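Local coordinates for protein dephospho-CoA kinase (Legionella pneumophila subsp. pneumophila, PDB 4TTR) that probably catalyses the last step of coenzyme A synthesis, transferring a phosphate from ATP to the 3'-hydroxyl of dephospho-CoA, at residues E34-L39 with N201-K206; I65-S70 with S92-W97; L128-H133 with E177-A182; S150-I155 with Q165-L170. One frame throughout, in Å; residues are numbered along the deposited sequence. Where two conformers were deposited one is given.

Interaction 1. Residues E34-L39 with N201-K206; sequences EFFSEL and NKLHQK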
loop_
_atom_site.group_PDB
_atom_site.type_symbol
_atom_site.label_atom_id
_atom_site.label_comp_id
_atom_site.label_asym_id
_atom_site.label_seq_id
_atom_site.Cartn_x
_atom_site.Cartn_y
_atom_site.Cartn_z
ATOM N N GLU A 34 -9.672 2.454 6.024
ATOM C CA GLU A 34 -10.956 2.107 6.622
ATOM C C GLU A 34 -11.794 3.358 6.884
ATOM O O GLU A 34 -13.004 3.359 6.660
ATOM C CB GLU A 34 -10.744 1.319 7.923
ATOM C CG GLU A 34 -12.030 0.916 8.645
ATOM C CD GLU A 34 -12.936 0.019 7.812
ATOM O OE1 GLU A 34 -14.135 -0.091 8.148
ATOM O OE2 GLU A 34 -12.455 -0.585 6.828
ATOM N N PHE A 35 -11.153 4.425 7.352
ATOM C CA PHE A 35 -11.866 5.670 7.615
ATOM C C PHE A 35 -12.425 6.247 6.313
ATOM O O PHE A 35 -13.556 6.725 6.284
ATOM C CB PHE A 35 -10.955 6.691 8.316
ATOM C CG PHE A 35 -10.800 6.457 9.803
ATOM C CD1 PHE A 35 -11.893 6.139 10.593
ATOM C CD2 PHE A 35 -9.555 6.553 10.406
ATOM C CE1 PHE A 35 -11.750 5.926 11.951
ATOM C CE2 PHE A 35 -9.405 6.337 11.768
ATOM C CZ PHE A 35 -10.504 6.024 12.539
ATOM N N PHE A 36 -11.645 6.193 5.236
ATOM C CA PHE A 36 -12.141 6.614 3.926
ATOM C C PHE A 36 -13.296 5.723 3.489
ATOM O O PHE A 36 -14.294 6.198 2.936
ATOM C CB PHE A 36 -11.026 6.585 2.878
ATOM C CG PHE A 36 -10.187 7.826 2.861
ATOM C CD1 PHE A 36 -10.693 9.008 2.347
ATOM C CD2 PHE A 36 -8.900 7.822 3.377
ATOM C CE1 PHE A 36 -9.930 10.161 2.342
ATOM C CE2 PHE A 36 -8.133 8.972 3.370
ATOM C CZ PHE A 36 -8.648 10.141 2.851
ATOM N N SER A 37 -13.158 4.431 3.757
ATOM C CA SER A 37 -14.188 3.460 3.415
ATOM C C SER A 37 -15.494 3.813 4.115
ATOM O O SER A 37 -16.571 3.768 3.523
ATOM C CB SER A 37 -13.738 2.050 3.812
ATOM O OG SER A 37 -14.401 1.066 3.042
ATOM N N GLU A 38 -15.377 4.177 5.386
ATOM C CA GLU A 38 -16.541 4.451 6.211
ATOM C C GLU A 38 -17.196 5.785 5.856
ATOM O O GLU A 38 -18.306 6.068 6.302
ATOM C CB GLU A 38 -16.143 4.418 7.685
ATOM C CG GLU A 38 -15.772 3.021 8.165
ATOM C CD GLU A 38 -15.113 3.015 9.532
ATOM O OE1 GLU A 38 -14.982 4.096 10.143
ATOM O OE2 GLU A 38 -14.729 1.925 9.999
ATOM N N LEU A 39 -16.512 6.594 5.050
ATOM C CA LEU A 39 -17.093 7.831 4.526
ATOM C C LEU A 39 -17.755 7.590 3.172
ATOM O O LEU A 39 -18.143 8.533 2.485
ATOM C CB LEU A 39 -16.023 8.916 4.402
ATOM C CG LEU A 39 -15.544 9.509 5.728
ATOM C CD1 LEU A 39 -14.245 10.278 5.540
ATOM C CD2 LEU A 39 -16.617 10.407 6.337
ATOM N N ASN A 201 -11.122 13.073 7.583
ATOM C CA ASN A 201 -12.315 13.841 7.251
ATOM C C ASN A 201 -11.989 15.082 6.427
ATOM O O ASN A 201 -12.637 15.347 5.422
ATOM C CB ASN A 201 -13.063 14.247 8.521
ATOM C CG ASN A 201 -14.379 13.515 8.677
ATOM O OD1 ASN A 201 -15.424 13.993 8.235
ATOM N ND2 ASN A 201 -14.333 12.340 9.296
ATOM N N LYS A 202 -10.976 15.836 6.845
ATOM C CA LYS A 202 -10.600 17.052 6.126
ATOM C C LYS A 202 -10.039 16.742 4.743
ATOM O O LYS A 202 -10.267 17.494 3.801
ATOM C CB LYS A 202 -9.584 17.861 6.931
ATOM C CG LYS A 202 -10.149 18.423 8.221
ATOM C CD LYS A 202 -9.339 19.605 8.714
ATOM C CE LYS A 202 -9.526 19.820 10.206
ATOM N NZ LYS A 202 -8.838 18.771 11.009
ATOM N N LEU A 203 -9.315 15.632 4.618
ATOM C CA LEU A 203 -8.796 15.210 3.322
ATOM C C LEU A 203 -9.955 14.812 2.419
ATOM O O LEU A 203 -9.994 15.171 1.243
ATOM C CB LEU A 203 -7.813 14.045 3.474
ATOM C CG LEU A 203 -6.469 14.372 4.130
ATOM C CD1 LEU A 203 -5.710 13.098 4.480
ATOM C CD2 LEU A 203 -5.629 15.256 3.226
ATOM N N HIS A 204 -10.895 14.067 2.989
ATOM C CA HIS A 204 -12.109 13.664 2.293
ATOM C C HIS A 204 -12.834 14.874 1.701
ATOM O O HIS A 204 -13.190 14.875 0.525
ATOM C CB HIS A 204 -13.020 12.894 3.257
ATOM C CG HIS A 204 -14.399 12.645 2.733
ATOM N ND1 HIS A 204 -14.653 11.822 1.657
ATOM C CD2 HIS A 204 -15.606 13.089 3.157
ATOM C CE1 HIS A 204 -15.954 11.783 1.431
ATOM N NE2 HIS A 204 -16.555 12.542 2.330
ATOM N N GLN A 205 -13.030 15.913 2.507
ATOM C CA GLN A 205 -13.692 17.124 2.033
ATOM C C GLN A 205 -12.848 17.828 0.971
ATOM O O GLN A 205 -13.382 18.433 0.046
ATOM C CB GLN A 205 -13.978 18.078 3.198
ATOM C CG GLN A 205 -14.941 17.521 4.239
ATOM C CD GLN A 205 -16.312 17.197 3.665
ATOM O OE1 GLN A 205 -16.787 17.862 2.744
ATOM N NE2 GLN A 205 -16.952 16.166 4.206
ATOM N N LYS A 206 -11.528 17.747 1.102
ATOM C CA LYS A 206 -10.631 18.317 0.104
ATOM C C LYS A 206 -10.761 17.592 -1.236
ATOM O O LYS A 206 -10.839 18.225 -2.284
ATOM C CB LYS A 206 -9.188 18.255 0.597
ATOM C CG LYS A 206 -8.189 19.002 -0.265
ATOM C CD LYS A 206 -6.765 18.682 0.168
ATOM C CE LYS A 206 -5.777 19.705 -0.353
ATOM N NZ LYS A 206 -4.395 19.425 0.112
#
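Leu-39 lies over one face of the His-204 imidazole, and the Phe-36 ring meets the same helix at its rim, where CB of Leu-203 sits near the ring plane. On one side of the parallel sheet of a P-loop kinase, these contacts join helix 29-38, whose first turn belongs to the predicted ATP-binding site, and the residue just after it to the long C-terminal helix 192-213.

On the imidazole the touching group is a methyl. CD1 of Leu-39 stands 4.1 Å from the centroid of the His-204 ring and 29° off its normal, a CH-pi contact, and CB of Leu-39 also lies above the ring. The His-204 side chain starts with CG anti to the backbone N (chi1 169°), which sets one face of the ring against CD1 and CB of Leu-39. Its ND1 is satisfied by the hydroxyl of Tyr-121, a bond that helps fix the rotation of the ring.

Phe-36 reaches across with its far end. CZ of Phe-36 approaches CB of Leu-203 at 4.0 Å, while its CE1 comes to 4.1 Å from the backbone N of His-204, an oblique approach belonging to neither face nor edge. Val-200 and Tyr-207 of the same long helix and Leu-142 of strand 140-145 also touch this phenyl group, so it is buried between helix and sheet.

Contact between the segments is therefore made by carbon packing and one imidazole face. The second methyl of Leu-39, CD2, comes within 4.2 Å of ND2 of Asn-201.

Interaction 2. Residues I65-S70 with S92-W97; sequences ISHFGS and SNERLW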
loop_
_atom_site.group_PDB
_atom_site.type_symbol
_atom_site.label_atom_id
_atom_site.label_comp_id
_atom_site.label_asym_id
_atom_site.label_seq_id
_atom_site.Cartn_x
_atom_site.Cartn_y
_atom_site.Cartn_z
ATOM N N ILE A 65 6.936 -19.216 -7.712
ATOM C CA ILE A 65 7.561 -20.406 -7.140
ATOM C C ILE A 65 8.686 -20.919 -8.031
ATOM O O ILE A 65 9.710 -21.389 -7.536
ATOM C CB ILE A 65 6.517 -21.513 -6.909
ATOM C CG1 ILE A 65 5.568 -21.084 -5.792
ATOM C CG2 ILE A 65 7.182 -22.843 -6.540
ATOM C CD1 ILE A 65 4.285 -21.873 -5.741
ATOM N N SER A 66 8.506 -20.835 -9.343
ATOM C CA SER A 66 9.549 -21.253 -10.267
ATOM C C SER A 66 10.744 -20.309 -10.165
ATOM O O SER A 66 11.896 -20.733 -10.265
ATOM C CB SER A 66 9.021 -21.293 -11.702
ATOM O OG SER A 66 9.296 -20.083 -12.385
ATOM N N HIS A 67 10.464 -19.028 -9.953
ATOM C CA HIS A 67 11.509 -18.011 -9.877
ATOM C C HIS A 67 12.311 -18.089 -8.581
ATOM O O HIS A 67 13.541 -18.133 -8.604
ATOM C CB HIS A 67 10.890 -16.620 -10.014
ATOM C CG HIS A 67 11.895 -15.512 -10.064
ATOM N ND1 HIS A 67 12.631 -15.226 -11.193
ATOM C CD2 HIS A 67 12.284 -14.619 -9.124
ATOM C CE1 HIS A 67 13.429 -14.203 -10.948
ATOM N NE2 HIS A 67 13.240 -13.816 -9.699
ATOM N N PHE A 68 11.612 -18.101 -7.452
ATOM C CA PHE A 68 12.272 -18.081 -6.154
ATOM C C PHE A 68 12.606 -19.480 -5.655
ATOM O O PHE A 68 13.474 -19.644 -4.800
ATOM C CB PHE A 68 11.398 -17.361 -5.126
ATOM C CG PHE A 68 11.278 -15.882 -5.363
ATOM C CD1 PHE A 68 12.383 -15.053 -5.236
ATOM C CD2 PHE A 68 10.059 -15.317 -5.698
ATOM C CE1 PHE A 68 12.272 -13.687 -5.448
ATOM C CE2 PHE A 68 9.941 -13.952 -5.910
ATOM C CZ PHE A 68 11.049 -13.136 -5.786
ATOM N N GLY A 69 11.916 -20.485 -6.183
ATOM C CA GLY A 69 12.200 -21.865 -5.831
ATOM C C GLY A 69 11.329 -22.373 -4.699
ATOM O O GLY A 69 10.436 -21.675 -4.227
ATOM N N SER A 70 11.616 -23.587 -4.251
ATOM C CA SER A 70 10.777 -24.289 -3.289
ATOM C C SER A 70 10.711 -23.629 -1.913
ATOM O O SER A 70 9.806 -23.921 -1.133
ATOM C CB SER A 70 11.278 -25.727 -3.135
ATOM O OG SER A 70 12.666 -25.750 -2.841
ATOM N N SER A 92 16.355 -5.445 -4.190
ATOM C CA SER A 92 15.605 -4.499 -5.010
ATOM C C SER A 92 15.332 -5.043 -6.412
ATOM O O SER A 92 14.291 -4.754 -7.004
ATOM C CB SER A 92 16.354 -3.167 -5.109
ATOM O OG SER A 92 17.408 -3.240 -6.053
ATOM N N ASN A 93 16.271 -5.818 -6.946
ATOM C CA ASN A 93 16.090 -6.411 -8.265
ATOM C C ASN A 93 14.928 -7.392 -8.262
ATOM O O ASN A 93 14.273 -7.591 -9.281
ATOM C CB ASN A 93 17.364 -7.120 -8.728
ATOM C CG ASN A 93 18.469 -6.152 -9.112
ATOM O OD1 ASN A 93 18.247 -4.945 -9.219
ATOM N ND2 ASN A 93 19.664 -6.683 -9.337
ATOM N N GLU A 94 14.679 -8.004 -7.109
ATOM C CA GLU A 94 13.594 -8.963 -6.980
ATOM C C GLU A 94 12.279 -8.246 -6.729
ATOM O O GLU A 94 11.219 -8.722 -7.138
ATOM C CB GLU A 94 13.883 -9.958 -5.853
ATOM C CG GLU A 94 15.137 -10.784 -6.067
ATOM C CD GLU A 94 15.017 -11.780 -7.208
ATOM O OE1 GLU A 94 15.967 -12.562 -7.415
ATOM O OE2 GLU A 94 13.978 -11.791 -7.899
ATOM N N ARG A 95 12.343 -7.104 -6.053
ATOM C CA ARG A 95 11.159 -6.275 -5.886
ATOM C C ARG A 95 10.653 -5.843 -7.248
ATOM O O ARG A 95 9.459 -5.924 -7.533
ATOM C CB ARG A 95 11.447 -5.047 -5.022
ATOM C CG ARG A 95 10.296 -4.056 -5.018
ATOM C CD ARG A 95 10.307 -3.164 -3.801
ATOM N NE ARG A 95 11.564 -2.439 -3.674
ATOM C CZ ARG A 95 11.900 -1.390 -4.416
ATOM N NH1 ARG A 95 11.077 -0.939 -5.355
ATOM N NH2 ARG A 95 13.069 -0.794 -4.223
ATOM N N LEU A 96 11.575 -5.397 -8.092
ATOM C CA LEU A 96 11.223 -4.928 -9.422
ATOM C C LEU A 96 10.723 -6.076 -10.290
ATOM O O LEU A 96 9.775 -5.906 -11.059
ATOM C CB LEU A 96 12.422 -4.241 -10.077
ATOM C CG LEU A 96 12.710 -2.839 -9.524
ATOM C CD1 LEU A 96 14.084 -2.352 -9.951
ATOM C CD2 LEU A 96 11.643 -1.847 -9.967
ATOM N N TRP A 97 11.355 -7.240 -10.164
ATOM C CA TRP A 97 10.930 -8.407 -10.924
ATOM C C TRP A 97 9.487 -8.748 -10.575
ATOM O O TRP A 97 8.659 -8.955 -11.459
ATOM C CB TRP A 97 11.838 -9.611 -10.653
ATOM C CG TRP A 97 11.398 -10.845 -11.390
ATOM C CD1 TRP A 97 11.789 -11.239 -12.638
ATOM C CD2 TRP A 97 10.467 -11.835 -10.933
ATOM N NE1 TRP A 97 11.164 -12.414 -12.982
ATOM C CE2 TRP A 97 10.348 -12.800 -11.953
ATOM C CE3 TRP A 97 9.726 -11.998 -9.759
ATOM C CZ2 TRP A 97 9.518 -13.912 -11.835
ATOM C CZ3 TRP A 97 8.903 -13.104 -9.645
ATOM C CH2 TRP A 97 8.806 -14.045 -10.676
#
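His-67 lies flat on the indole of Trp-97 while its ring edge reaches Glu-94. CB of His-67 touches Trp-97, 3.4 Å from its CH2. With CG anti to the backbone N (chi1 -175°), the imidazole extends toward helix 92-115, and CG of His-67 settles 3.4 Å from CZ2 of Trp-97. Round the ring, ND1 lies over CE2 and CZ2, and CE1 over NE1 and CE2 of the same indole. On the other flank, CD2 passes above CE3 and CZ3. The planes are 9° apart, and the imidazole and six-membered ring centroids are 3.6 Å apart: a face-to-face stack.

At the tip, NE2 of His-67 donates to OE2 of Glu-94 at 2.8 Å, with an N-H...O angle of 155°. The oxygen accepts through its syn lone pair and lies in the imidazole plane. Stack and bond fix the tilt and rotation of His-67, and the carboxylate would probably raise its basicity.

Phe-68 completes the group, with its CE1 3.5 Å from OE2 of Glu-94 and CE2 beside CZ3 of Trp-97. The result is an aromatic cluster with a His-carboxylate hydrogen bond, joining the C-terminal end of helix 59-68 to the start of helix 92-115, away from the predicted ATP site.

Interaction 3. Residues L128-H133 with E177-A182; sequences LLFNKH and EQRLEA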
loop_
_atom_site.group_PDB
_atom_site.type_symbol
_atom_site.label_atom_id
_atom_site.label_comp_id
_atom_site.label_asym_id
_atom_site.label_seq_id
_atom_site.Cartn_x
_atom_site.Cartn_y
_atom_site.Cartn_z
ATOM N N LEU A 128 4.554 1.847 -1.054
ATOM C CA LEU A 128 5.297 3.074 -0.768
ATOM C C LEU A 128 6.135 3.540 -1.958
ATOM O O LEU A 128 6.084 4.711 -2.347
ATOM C CB LEU A 128 6.196 2.854 0.452
ATOM C CG LEU A 128 7.163 3.976 0.840
ATOM C CD1 LEU A 128 6.407 5.230 1.257
ATOM C CD2 LEU A 128 8.084 3.502 1.954
ATOM N N LEU A 129 6.903 2.615 -2.528
ATOM C CA LEU A 129 7.774 2.909 -3.662
ATOM C C LEU A 129 7.129 2.480 -4.976
ATOM O O LEU A 129 7.747 1.786 -5.783
ATOM C CB LEU A 129 9.120 2.203 -3.495
ATOM C CG LEU A 129 9.900 2.532 -2.225
ATOM C CD1 LEU A 129 11.036 1.541 -2.061
ATOM C CD2 LEU A 129 10.429 3.957 -2.270
ATOM N N PHE A 130 5.886 2.899 -5.186
ATOM C CA PHE A 130 5.150 2.506 -6.378
ATOM C C PHE A 130 5.772 3.115 -7.631
ATOM O O PHE A 130 6.248 4.252 -7.619
ATOM C CB PHE A 130 3.678 2.916 -6.265
ATOM C CG PHE A 130 3.451 4.403 -6.302
ATOM C CD1 PHE A 130 3.579 5.169 -5.156
ATOM C CD2 PHE A 130 3.093 5.032 -7.484
ATOM C CE1 PHE A 130 3.366 6.532 -5.189
ATOM C CE2 PHE A 130 2.877 6.396 -7.522
ATOM C CZ PHE A 130 3.013 7.147 -6.375
ATOM N N ASN A 131 5.778 2.338 -8.709
ATOM C CA ASN A 131 6.237 2.825 -10.000
ATOM C C ASN A 131 5.201 3.779 -10.575
ATOM O O ASN A 131 4.059 3.390 -10.826
ATOM C CB ASN A 131 6.484 1.657 -10.962
ATOM C CG ASN A 131 7.174 2.086 -12.247
ATOM O OD1 ASN A 131 7.176 3.262 -12.608
ATOM N ND2 ASN A 131 7.765 1.125 -12.945
ATOM N N LYS A 132 5.606 5.027 -10.783
ATOM C CA LYS A 132 4.684 6.055 -11.256
ATOM C C LYS A 132 4.199 5.718 -12.659
ATOM O O LYS A 132 3.042 5.955 -12.999
ATOM C CB LYS A 132 5.344 7.437 -11.256
ATOM C CG LYS A 132 6.437 7.624 -10.219
ATOM C CD LYS A 132 6.763 9.089 -10.020
ATOM C CE LYS A 132 6.269 9.571 -8.669
ATOM N NZ LYS A 132 6.328 11.052 -8.548
ATOM N N HIS A 133 5.093 5.156 -13.470
ATOM C CA HIS A 133 4.760 4.779 -14.839
ATOM C C HIS A 133 3.643 3.744 -14.868
ATOM O O HIS A 133 2.975 3.572 -15.887
ATOM C CB HIS A 133 5.996 4.236 -15.564
ATOM C CG HIS A 133 7.053 5.267 -15.818
ATOM N ND1 HIS A 133 7.056 6.501 -15.201
ATOM C CD2 HIS A 133 8.139 5.250 -16.627
ATOM C CE1 HIS A 133 8.099 7.195 -15.617
ATOM N NE2 HIS A 133 8.773 6.459 -16.482
ATOM N N GLU A 177 12.381 10.915 1.372
ATOM C CA GLU A 177 12.589 12.273 0.871
ATOM C C GLU A 177 11.930 12.494 -0.488
ATOM O O GLU A 177 11.189 13.459 -0.679
ATOM C CB GLU A 177 14.088 12.579 0.778
ATOM C CG GLU A 177 14.413 13.993 0.312
ATOM C CD GLU A 177 15.898 14.307 0.388
ATOM O OE1 GLU A 177 16.686 13.409 0.758
ATOM O OE2 GLU A 177 16.279 15.456 0.079
ATOM N N GLN A 178 12.183 11.584 -1.422
ATOM C CA GLN A 178 11.655 11.709 -2.774
ATOM C C GLN A 178 10.136 11.529 -2.797
ATOM O O GLN A 178 9.425 12.253 -3.494
ATOM C CB GLN A 178 12.325 10.688 -3.693
ATOM C CG GLN A 178 12.159 10.975 -5.174
ATOM C CD GLN A 178 12.898 9.977 -6.046
ATOM O OE1 GLN A 178 12.332 9.424 -6.990
ATOM N NE2 GLN A 178 14.171 9.746 -5.738
ATOM N N ARG A 179 9.644 10.565 -2.025
ATOM C CA ARG A 179 8.216 10.283 -1.969
ATOM C C ARG A 179 7.455 11.343 -1.168
ATOM O O ARG A 179 6.275 11.585 -1.416
ATOM C CB ARG A 179 7.976 8.897 -1.367
ATOM C CG ARG A 179 8.582 7.757 -2.171
ATOM C CD ARG A 179 7.944 7.620 -3.551
ATOM N NE ARG A 179 8.617 6.606 -4.361
ATOM C CZ ARG A 179 8.083 6.006 -5.422
ATOM N NH1 ARG A 179 6.849 6.300 -5.816
ATOM N NH2 ARG A 179 8.786 5.102 -6.085
ATOM N N LEU A 180 8.129 11.963 -0.205
ATOM C CA LEU A 180 7.533 13.047 0.572
ATOM C C LEU A 180 7.354 14.279 -0.307
ATOM O O LEU A 180 6.324 14.952 -0.251
ATOM C CB LEU A 180 8.399 13.388 1.788
ATOM C CG LEU A 180 8.337 12.454 3.000
ATOM C CD1 LEU A 180 9.533 12.703 3.900
ATOM C CD2 LEU A 180 7.044 12.647 3.784
ATOM N N GLU A 181 8.364 14.566 -1.120
ATOM C CA GLU A 181 8.294 15.669 -2.070
ATOM C C GLU A 181 7.164 15.470 -3.078
ATOM O O GLU A 181 6.418 16.402 -3.378
ATOM C CB GLU A 181 9.625 15.817 -2.807
ATOM C CG GLU A 181 10.753 16.366 -1.950
ATOM C CD GLU A 181 12.104 16.253 -2.628
ATOM O OE1 GLU A 181 12.529 17.227 -3.282
ATOM O OE2 GLU A 181 12.740 15.184 -2.510
ATOM N N ALA A 182 7.043 14.250 -3.591
ATOM C CA ALA A 182 6.087 13.953 -4.652
ATOM C C ALA A 182 4.651 13.962 -4.143
ATOM O O ALA A 182 3.736 14.359 -4.861
ATOM C CB ALA A 182 6.407 12.605 -5.283
#
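Arg-179 carries the polar part of this contact, with its guanidinium turned to the carbonyl O of Phe-130. NH1 of Arg-179 donates to O of Phe-130 at 2.8 Å, in the carbonyl plane and on a lone pair, with an N-H...O angle of 148°. NH2 of Arg-179 adds a weak second bond to O of Phe-130 at 3.1 Å. A single backbone oxygen is thus gripped by both terminal nitrogens, close to the guanidinium plane.

The cation also meets an aromatic face. NH1 of Arg-179 sits over the Phe-130 ring toward its rim, 3.5 Å from CD1, and CZ of Arg-179 is 4.9 Å from the ring centroid, a cation-pi arrangement. Ring and guanidinium planes are 54° apart, so this is no flat stack. Phe-130 has its CG between the backbone N and the carbonyl carbon (chi1 68°), a rotamer that turns one face of the ring to the same arginine that its carbonyl binds.

Packing supplies the rest. The backbone of Leu-128 and Leu-129 runs across one face of the guanidinium, where CA of Leu-129 comes to 3.6 Å from CZ of Arg-179. CD2 of Leu-129 touches NE of Arg-179, and NZ of Lys-132 lies 3.6 Å from CB of Ala-182.

The contact ties helix 177-182 to the loop after strand 122-125, where the Leu-128 side chain lies about 6 Å from that of Lys-29 of the predicted ATP-binding site, without touching it. Carbonyl oxygen and pi face both lend negative potential to the arginine, which probably stabilises its charge and offsets the nearby Lys-132 ammonium.

Interaction 4. Residues S150-I155 with Q165-L170; sequences SQLDRI and QALAIL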
loop_
_atom_site.group_PDB
_atom_site.type_symbol
_atom_site.label_atom_id
_atom_site.label_comp_id
_atom_site.label_asym_id
_atom_site.label_seq_id
_atom_site.Cartn_x
_atom_site.Cartn_y
_atom_site.Cartn_z
ATOM N N SER A 150 6.318 6.046 17.461
ATOM C CA SER A 150 5.053 5.365 17.187
ATOM C C SER A 150 5.250 4.093 16.369
ATOM O O SER A 150 4.582 3.084 16.603
ATOM C CB SER A 150 4.092 6.298 16.441
ATOM O OG SER A 150 3.830 7.480 17.184
ATOM N N GLN A 151 6.144 4.158 15.387
ATOM C CA GLN A 151 6.443 3.003 14.542
ATOM C C GLN A 151 7.032 1.857 15.354
ATOM O O GLN A 151 6.722 0.692 15.113
ATOM C CB GLN A 151 7.424 3.382 13.433
ATOM C CG GLN A 151 6.918 4.395 12.426
ATOM C CD GLN A 151 7.983 4.752 11.412
ATOM O OE1 GLN A 151 8.911 5.503 11.710
ATOM N NE2 GLN A 151 7.869 4.197 10.211
ATOM N N LEU A 152 7.898 2.187 16.304
ATOM C CA LEU A 152 8.550 1.158 17.100
ATOM C C LEU A 152 7.527 0.450 17.973
ATOM O O LEU A 152 7.518 -0.779 18.056
ATOM C CB LEU A 152 9.669 1.752 17.961
ATOM C CG LEU A 152 10.930 2.178 17.204
ATOM C CD1 LEU A 152 11.936 2.801 18.157
ATOM C CD2 LEU A 152 11.567 1.007 16.461
ATOM N N ASP A 153 6.658 1.228 18.610
ATOM C CA ASP A 153 5.602 0.668 19.442
ATOM C C ASP A 153 4.742 -0.282 18.624
ATOM O O ASP A 153 4.423 -1.386 19.063
ATOM C CB ASP A 153 4.741 1.780 20.040
ATOM C CG ASP A 153 5.522 2.685 20.974
ATOM O OD1 ASP A 153 6.482 2.201 21.612
ATOM O OD2 ASP A 153 5.177 3.883 21.068
ATOM N N ARG A 154 4.388 0.152 17.422
ATOM C CA ARG A 154 3.546 -0.637 16.537
ATOM C C ARG A 154 4.263 -1.915 16.103
ATOM O O ARG A 154 3.651 -2.979 16.015
ATOM C CB ARG A 154 3.152 0.192 15.315
ATOM C CG ARG A 154 1.794 -0.146 14.720
ATOM C CD ARG A 154 0.849 1.044 14.797
ATOM N NE ARG A 154 1.399 2.227 14.136
ATOM C CZ ARG A 154 0.880 3.448 14.230
ATOM N NH1 ARG A 154 -0.189 3.663 14.987
ATOM N NH2 ARG A 154 1.454 4.464 13.601
ATOM N N ILE A 155 5.563 -1.801 15.841
ATOM C CA ILE A 155 6.356 -2.931 15.362
ATOM C C ILE A 155 6.659 -3.930 16.477
ATOM O O ILE A 155 6.698 -5.135 16.240
ATOM C CB ILE A 155 7.678 -2.446 14.724
ATOM C CG1 ILE A 155 7.414 -1.963 13.301
ATOM C CG2 ILE A 155 8.728 -3.565 14.679
ATOM C CD1 ILE A 155 8.537 -1.144 12.709
ATOM N N GLN A 165 15.537 -4.558 17.586
ATOM C CA GLN A 165 15.276 -5.227 16.316
ATOM C C GLN A 165 14.326 -4.386 15.474
ATOM O O GLN A 165 14.448 -4.330 14.251
ATOM C CB GLN A 165 14.691 -6.623 16.539
ATOM N N ALA A 166 13.377 -3.734 16.138
ATOM C CA ALA A 166 12.434 -2.856 15.459
ATOM C C ALA A 166 13.171 -1.658 14.871
ATOM O O ALA A 166 12.953 -1.291 13.717
ATOM C CB ALA A 166 11.347 -2.400 16.415
ATOM N N LEU A 167 14.045 -1.059 15.673
ATOM C CA LEU A 167 14.864 0.059 15.223
ATOM C C LEU A 167 15.711 -0.363 14.026
ATOM O O LEU A 167 15.880 0.396 13.074
ATOM C CB LEU A 167 15.757 0.564 16.361
ATOM C CG LEU A 167 16.461 1.909 16.144
ATOM C CD1 LEU A 167 15.483 3.071 16.271
ATOM C CD2 LEU A 167 17.615 2.082 17.120
ATOM N N ALA A 168 16.232 -1.586 14.081
ATOM C CA ALA A 168 17.044 -2.125 12.995
ATOM C C ALA A 168 16.198 -2.335 11.743
ATOM O O ALA A 168 16.691 -2.210 10.620
ATOM C CB ALA A 168 17.698 -3.430 13.418
ATOM N N ILE A 169 14.925 -2.662 11.943
ATOM C CA ILE A 169 13.980 -2.790 10.839
ATOM C C ILE A 169 13.673 -1.413 10.261
ATOM O O ILE A 169 13.629 -1.239 9.044
ATOM C CB ILE A 169 12.678 -3.478 11.294
ATOM C CG1 ILE A 169 12.940 -4.964 11.540
ATOM C CG2 ILE A 169 11.577 -3.318 10.250
ATOM C CD1 ILE A 169 11.971 -5.610 12.505
ATOM N N LEU A 170 13.462 -0.439 11.138
ATOM C CA LEU A 170 13.216 0.931 10.702
ATOM C C LEU A 170 14.458 1.526 10.050
ATOM O O LEU A 170 14.355 2.354 9.145
ATOM C CB LEU A 170 12.780 1.807 11.875
ATOM C CG LEU A 170 11.419 1.506 12.509
ATOM C CD1 LEU A 170 11.091 2.577 13.527
ATOM C CD2 LEU A 170 10.308 1.404 11.472
#
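Ala-166 opens the contact between helices 148-159 and 163-171, two consecutive helices of the P-loop kinase fold, probably part of its lid; the short segments cross at 120° with axes 9.4 Å apart. Its CB points into the facing helix and is met by two side chains: CD2 of Leu-152, and CG2 of Ile-155 at a tight 3.4 Å. The small side chain is consistent with the close backbones, the CA atoms of Leu-152 and Ala-166 being 5.8 Å apart.

Leu-167, next along, offers its backbone N to the packing, 3.3 Å from CD2 of Leu-152; its own CD1 meets CD1 of Leu-152. Three residues on from Ala-166, Ile-169 makes a looser contact through CD1 with CG2 of Ile-155.

Leu-170 wedges between three partners. Its CG, anti to the carbonyl carbon (chi1 -67°), carries the branch toward helix 148-159, where the two methyls take different partners. CD1 packs on CD2 of Leu-152 and on CB of Gln-151, whose amide NE2 is bonded to the carbonyl O of Ile-25. Ile-155 also touches Ile-25, placing this helix pair beside the predicted ATP-binding loop. The other methyl, CD2 of Leu-170, presses against CD1 of Ile-155 at a close 3.3 Å.

Overall arrangement
From the N terminus, helix 29-38 supplies the first half of interaction 1, whose partner comes only near the C terminus, so the loop it closes encloses the other three contacts. Interaction 2 closes next, a short loop joining helices 59-68 and 92-115. In series after it, interaction 3 opens in the loop beyond strand 122-125 and closes on helix 177-182, with interaction 4 nested inside as a compact helix pair. Interactions 2 and 3 touch, NH2 of Arg-95 lying 3.8 Å from CD1 of Leu-129. Interactions 1 and 2 lie on opposite sides of the chain's centre, their centres about 36 Å apart.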